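Phosphatidylinositol-specific phospholipase C1 (Streptomyces antibioticus, PDB 3H4X) is a bacterial member of the calcium-dependent phosphoinositide phospholipase C family, built as a closed barrel of parallel strands ringed by helices. Local coordinates at residues D132-K137 against A143-L148; H216-A221 against R253-V258. All blocks are in the same frame, centred on the assembly; numbering follows the deposited sequence.

In the fold
Both contacts join a loop of a TIM-type barrel to a helix of its outer layer, each with its centre about 16 Å from the centre of the chain, and their own centres lie about 16 Å apart. Helix 209-222 is the bridge: F134 of contact 1 packs on it, and contact 2 uses its later turns. The direct link is a probable hydrogen bond of 2.7 Å between D146 OD2 and H216 NE2, backed by packing of A143 N on H216 CE1 at 4.0 Å. One acetyl group sits among A136, A143 and E144 of contact 1 with G141 and P142 between the segments; another, sharing P142, sits among P142, E212 and H216.

Contact 1: residues D132-K137 against A143-L148; sequences DGFNAK and AEFDAL
The carbonyl oxygen of F134 is gripped twice, by the side-chain amide of N66 and the ammonium of K206, and this holds the loop from which the F134 ring reaches toward F145. The two phenylalanines carry the contact. The ring of F134 presents its edge to the face of F145, with centroids 6.0 Å apart and planes at 82°, the T-shaped arrangement that suits two buried aromatic side chains. The leading atom is CE1 of F134, which comes to 4.0 Å from F145 CB and 4.2 Å from F145 CG, so it meets the root of the second side chain as well as its ring.

The first torsions send the two side chains toward each other, and they cross at about a right angle. In F145, CG stands anti to the backbone N (chi1 178°), which sets CG beside the carbonyl carbon, whereas F134 holds CG beside its backbone N. Both rings are buried and both also touch L193 of strand 189-195.

Nearer the surface the two segments draw apart. A136 CB remains 5.4 Å from E144 OE1, and an acetyl group binds at these residues; the small alanine adds little bulk beside it. E144 turns its carboxylate back to the backbone NH of G141, three residues earlier, while the helix itself continues with L148 N bonded to E144 O at 3.0 Å. Strand 124-130, this loop and helix 142-153 form a beta-alpha unit of the TIM barrel, in which the aromatic pair joins the loop to its own helix.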
loop_
_atom_site.group_PDB
_atom_site.type_symbol
_atom_site.label_atom_id
_atom_site.label_comp_id
_atom_site.label_asym_id
_atom_site.label_seq_id
_atom_site.Cartn_x
_atom_site.Cartn_y
_atom_site.Cartn_z
ATOM N N ASP A 132 8.875 -9.072 -8.383
ATOM C CA ASP A 132 8.922 -10.078 -9.432
ATOM C C ASP A 132 7.584 -10.797 -9.589
ATOM O O ASP A 132 7.531 -11.927 -10.077
ATOM C CB ASP A 132 10.042 -11.086 -9.146
ATOM C CG ASP A 132 9.891 -11.770 -7.791
ATOM O OD1 ASP A 132 8.912 -11.474 -7.071
ATOM O OD2 ASP A 132 10.744 -12.613 -7.436
ATOM N N GLY A 133 6.503 -10.133 -9.188
ATOM C CA GLY A 133 5.164 -10.707 -9.286
ATOM C C GLY A 133 4.941 -11.845 -8.307
ATOM O O GLY A 133 5.709 -12.025 -7.363
ATOM N N PHE A 134 3.877 -12.609 -8.532
ATOM C CA PHE A 134 3.574 -13.763 -7.700
ATOM C C PHE A 134 4.269 -15.020 -8.210
ATOM O O PHE A 134 4.854 -15.037 -9.299
ATOM C CB PHE A 134 2.060 -13.997 -7.638
ATOM C CG PHE A 134 1.330 -13.049 -6.728
ATOM C CD1 PHE A 134 1.416 -13.188 -5.356
ATOM C CD2 PHE A 134 0.551 -12.025 -7.244
ATOM C CE1 PHE A 134 0.742 -12.319 -4.513
ATOM C CE2 PHE A 134 -0.124 -11.154 -6.405
ATOM C CZ PHE A 134 -0.027 -11.302 -5.042
ATOM N N ASN A 135 4.189 -16.071 -7.408
ATOM C CA ASN A 135 4.767 -17.360 -7.746
ATOM C C ASN A 135 3.833 -18.465 -7.272
ATOM O O ASN A 135 4.155 -19.215 -6.354
ATOM C CB ASN A 135 6.140 -17.501 -7.091
ATOM C CG ASN A 135 6.827 -18.800 -7.442
ATOM O OD1 ASN A 135 6.375 -19.542 -8.314
ATOM N ND2 ASN A 135 7.929 -19.083 -6.762
ATOM N N ALA A 136 2.661 -18.543 -7.892
ATOM C CA ALA A 136 1.659 -19.526 -7.503
ATOM C C ALA A 136 2.213 -20.946 -7.573
ATOM O O ALA A 136 1.965 -21.762 -6.686
ATOM C CB ALA A 136 0.420 -19.391 -8.377
ATOM N N LYS A 137 2.972 -21.232 -8.626
ATOM C CA LYS A 137 3.518 -22.570 -8.826
ATOM C C LYS A 137 4.450 -22.974 -7.686
ATOM O O LYS A 137 4.589 -24.159 -7.376
ATOM C CB LYS A 137 4.259 -22.649 -10.162
ATOM C CG LYS A 137 3.404 -22.309 -11.370
ATOM C CD LYS A 137 2.278 -23.311 -11.555
ATOM C CE LYS A 137 1.490 -23.027 -12.825
ATOM N NZ LYS A 137 0.444 -24.058 -13.077
ATOM N N ALA A 143 -3.421 -16.680 -3.006
ATOM C CA ALA A 143 -4.060 -17.414 -1.917
ATOM C C ALA A 143 -3.117 -17.608 -0.730
ATOM O O ALA A 143 -3.528 -17.499 0.426
ATOM C CB ALA A 143 -4.586 -18.755 -2.414
ATOM N N GLU A 144 -1.855 -17.911 -1.013
ATOM C CA GLU A 144 -0.880 -18.111 0.052
ATOM C C GLU A 144 -0.505 -16.788 0.720
ATOM O O GLU A 144 -0.254 -16.739 1.921
ATOM C CB GLU A 144 0.357 -18.841 -0.479
ATOM C CG GLU A 144 0.092 -20.286 -0.916
ATOM C CD GLU A 144 -0.417 -20.407 -2.343
ATOM O OE1 GLU A 144 -0.406 -19.405 -3.086
ATOM O OE2 GLU A 144 -0.826 -21.522 -2.732
ATOM N N PHE A 145 -0.480 -15.721 -0.069
ATOM C CA PHE A 145 -0.273 -14.371 0.433
ATOM C C PHE A 145 -1.372 -14.018 1.443
ATOM O O PHE A 145 -1.084 -13.613 2.572
ATOM C CB PHE A 145 -0.274 -13.422 -0.766
ATOM C CG PHE A 145 -0.115 -11.972 -0.425
ATOM C CD1 PHE A 145 1.144 -11.407 -0.271
ATOM C CD2 PHE A 145 -1.227 -11.158 -0.307
ATOM C CE1 PHE A 145 1.283 -10.060 0.014
ATOM C CE2 PHE A 145 -1.092 -9.814 -0.024
ATOM C CZ PHE A 145 0.161 -9.267 0.141
ATOM N N ASP A 146 -2.631 -14.201 1.047
ATOM C CA ASP A 146 -3.755 -13.949 1.946
ATOM C C ASP A 146 -3.645 -14.793 3.219
ATOM O O ASP A 146 -3.876 -14.307 4.328
ATOM C CB ASP A 146 -5.086 -14.290 1.273
ATOM C CG ASP A 146 -5.532 -13.262 0.252
ATOM O OD1 ASP A 146 -5.015 -12.124 0.232
ATOM O OD2 ASP A 146 -6.444 -13.612 -0.524
ATOM N N ALA A 147 -3.324 -16.073 3.052
ATOM C CA ALA A 147 -3.280 -16.994 4.183
ATOM C C ALA A 147 -2.251 -16.566 5.224
ATOM O O ALA A 147 -2.495 -16.665 6.427
ATOM C CB ALA A 147 -3.008 -18.416 3.710
ATOM N N LEU A 148 -1.101 -16.095 4.759
ATOM C CA LEU A 148 -0.044 -15.640 5.652
ATOM C C LEU A 148 -0.481 -14.402 6.422
ATOM O O LEU A 148 -0.270 -14.303 7.629
ATOM C CB LEU A 148 1.232 -15.350 4.863
ATOM C CG LEU A 148 2.384 -14.748 5.671
ATOM C CD1 LEU A 148 2.810 -15.652 6.823
ATOM C CD2 LEU A 148 3.556 -14.460 4.753
#

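Contact 2: residues H216-A221 against R253-V258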
loop_
_atom_site.group_PDB
_atom_site.type_symbol
_atom_site.label_atom_id
_atom_site.label_comp_id
_atom_site.label_asym_id
_atom_site.label_seq_id
_atom_site.Cartn_x
_atom_site.Cartn_y
_atom_site.Cartn_z
ATOM N N HIS A 216 -8.056 -13.074 -8.710
ATOM C CA HIS A 216 -8.233 -13.804 -7.465
ATOM C C HIS A 216 -9.437 -13.275 -6.675
ATOM O O HIS A 216 -10.256 -14.058 -6.193
ATOM C CB HIS A 216 -6.920 -13.713 -6.685
ATOM C CG HIS A 216 -7.004 -14.139 -5.256
ATOM N ND1 HIS A 216 -7.212 -15.445 -4.869
ATOM C CD2 HIS A 216 -6.828 -13.431 -4.115
ATOM C CE1 HIS A 216 -7.194 -15.517 -3.549
ATOM N NE2 HIS A 216 -6.961 -14.308 -3.069
ATOM N N LEU A 217 -9.567 -11.955 -6.560
ATOM C CA LEU A 217 -10.727 -11.384 -5.877
ATOM C C LEU A 217 -12.022 -11.734 -6.603
ATOM O O LEU A 217 -13.021 -12.093 -5.982
ATOM C CB LEU A 217 -10.593 -9.868 -5.738
ATOM C CG LEU A 217 -9.446 -9.364 -4.860
ATOM C CD1 LEU A 217 -9.546 -7.860 -4.711
ATOM C CD2 LEU A 217 -9.441 -10.041 -3.493
ATOM N N LYS A 218 -12.007 -11.611 -7.923
ATOM C CA LYS A 218 -13.168 -11.958 -8.730
ATOM C C LYS A 218 -13.588 -13.404 -8.470
ATOM O O LYS A 218 -14.772 -13.702 -8.284
ATOM C CB LYS A 218 -12.854 -11.746 -10.212
ATOM C CG LYS A 218 -13.979 -12.145 -11.155
ATOM C CD LYS A 218 -13.629 -11.827 -12.605
ATOM C CE LYS A 218 -12.445 -12.642 -13.102
ATOM N NZ LYS A 218 -12.799 -14.069 -13.351
ATOM N N ASP A 219 -12.609 -14.301 -8.446
ATOM C CA ASP A 219 -12.885 -15.715 -8.233
ATOM C C ASP A 219 -13.390 -15.991 -6.817
ATOM O O ASP A 219 -14.334 -16.758 -6.631
ATOM C CB ASP A 219 -11.651 -16.556 -8.562
ATOM C CG ASP A 219 -11.301 -16.520 -10.044
ATOM O OD1 ASP A 219 -12.177 -16.168 -10.860
ATOM O OD2 ASP A 219 -10.146 -16.839 -10.390
ATOM N N LEU A 220 -12.777 -15.359 -5.819
ATOM C CA LEU A 220 -13.262 -15.489 -4.449
ATOM C C LEU A 220 -14.709 -15.028 -4.336
ATOM O O LEU A 220 -15.542 -15.703 -3.723
ATOM C CB LEU A 220 -12.399 -14.679 -3.480
ATOM C CG LEU A 220 -10.999 -15.205 -3.165
ATOM C CD1 LEU A 220 -10.308 -14.250 -2.210
ATOM C CD2 LEU A 220 -11.063 -16.608 -2.574
ATOM N N ALA A 221 -15.011 -13.876 -4.924
ATOM C CA ALA A 221 -16.357 -13.322 -4.836
ATOM C C ALA A 221 -17.373 -14.281 -5.446
ATOM O O ALA A 221 -18.454 -14.488 -4.892
ATOM C CB ALA A 221 -16.422 -11.961 -5.518
ATOM N N ARG A 253 -12.173 -5.221 -13.846
ATOM C CA ARG A 253 -12.099 -3.797 -13.551
ATOM C C ARG A 253 -12.688 -3.368 -12.205
ATOM O O ARG A 253 -12.079 -2.565 -11.511
ATOM C CB ARG A 253 -12.699 -2.983 -14.699
ATOM C CG ARG A 253 -11.965 -3.177 -16.014
ATOM C CD ARG A 253 -12.578 -2.345 -17.120
ATOM N NE ARG A 253 -12.032 -2.722 -18.421
ATOM C CZ ARG A 253 -12.698 -2.633 -19.566
ATOM N NH1 ARG A 253 -13.943 -2.182 -19.572
ATOM N NH2 ARG A 253 -12.121 -3.011 -20.699
ATOM N N PRO A 254 -13.861 -3.903 -11.824
ATOM C CA PRO A 254 -14.474 -3.401 -10.587
ATOM C C PRO A 254 -13.815 -3.903 -9.303
ATOM O O PRO A 254 -14.306 -3.618 -8.209
ATOM C CB PRO A 254 -15.922 -3.890 -10.681
ATOM C CG PRO A 254 -15.860 -5.071 -11.566
ATOM C CD PRO A 254 -14.758 -4.815 -12.558
ATOM N N TRP A 255 -12.704 -4.622 -9.430
ATOM C CA TRP A 255 -11.943 -5.059 -8.264
ATOM C C TRP A 255 -10.770 -4.132 -7.969
ATOM O O TRP A 255 -10.050 -4.336 -6.995
ATOM C CB TRP A 255 -11.539 -6.536 -8.406
ATOM C CG TRP A 255 -12.769 -7.370 -8.363
ATOM C CD1 TRP A 255 -13.375 -8.005 -9.404
ATOM C CD2 TRP A 255 -13.610 -7.570 -7.225
ATOM N NE1 TRP A 255 -14.529 -8.618 -8.976
ATOM C CE2 TRP A 255 -14.694 -8.365 -7.639
ATOM C CE3 TRP A 255 -13.537 -7.169 -5.888
ATOM C CZ2 TRP A 255 -15.703 -8.768 -6.762
ATOM C CZ3 TRP A 255 -14.542 -7.563 -5.020
ATOM C CH2 TRP A 255 -15.610 -8.357 -5.463
ATOM N N PHE A 256 -10.625 -3.092 -8.793
ATOM C CA PHE A 256 -9.621 -2.048 -8.597
ATOM C C PHE A 256 -10.278 -0.768 -8.084
ATOM O O PHE A 256 -11.033 -0.116 -8.812
ATOM C CB PHE A 256 -8.922 -1.730 -9.916
ATOM C CG PHE A 256 -8.051 -2.834 -10.441
ATOM C CD1 PHE A 256 -6.767 -3.017 -9.949
ATOM C CD2 PHE A 256 -8.502 -3.667 -11.450
ATOM C CE1 PHE A 256 -5.955 -4.019 -10.448
ATOM C CE2 PHE A 256 -7.692 -4.670 -11.951
ATOM C CZ PHE A 256 -6.416 -4.846 -11.448
ATOM N N VAL A 257 -9.979 -0.401 -6.843
ATOM C CA VAL A 257 -10.486 0.851 -6.282
ATOM C C VAL A 257 -9.347 1.701 -5.722
ATOM O O VAL A 257 -9.574 2.677 -4.999
ATOM C CB VAL A 257 -11.569 0.612 -5.211
ATOM C CG1 VAL A 257 -12.778 -0.081 -5.832
ATOM C CG2 VAL A 257 -11.021 -0.210 -4.047
ATOM N N VAL A 258 -8.122 1.310 -6.070
ATOM C CA VAL A 258 -6.904 1.991 -5.656
ATOM C C VAL A 258 -6.055 2.228 -6.898
ATOM O O VAL A 258 -5.968 1.365 -7.774
ATOM C CB VAL A 258 -6.118 1.155 -4.619
ATOM C CG1 VAL A 258 -4.875 1.907 -4.140
ATOM C CG2 VAL A 258 -7.022 0.786 -3.450
#
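W255 lays its indole against helix 209-222 of the TIM barrel, joining that helix of the outer layer to the 3-10 turn that precedes strand 258-262. The tight part is a patch of the helix made by L217, K218 and A221. L217 CB stands 3.8 Å above the indole plane, displaced toward its rim, and the backbone of K218 follows over the same face, its CA 3.6 Å from W255 NE1. One turn after L217, A221 CB approaches W255 CZ2 at 3.5 Å, coming in obliquely. A broad flat ring can span all three residues at once, and the alanine, being small, lets the six-membered ring come close to the helix. W255 reaches out from a turn tied by F256 N to R253 O. It also touches A170, which brings in helix 170-177.

The looser side belongs to K218. Its CB still packs 3.8 Å from W255 NE1, but the rest of this partly exposed chain leads away from the tryptophan, as suits a residue with an apolar stem and a charged end. Bends at chi3 (65°) and chi4 (74°) bring NZ of K218 to D219 OD1, 3.3 Å away, in a salt bridge whose hydrogen bond is weak.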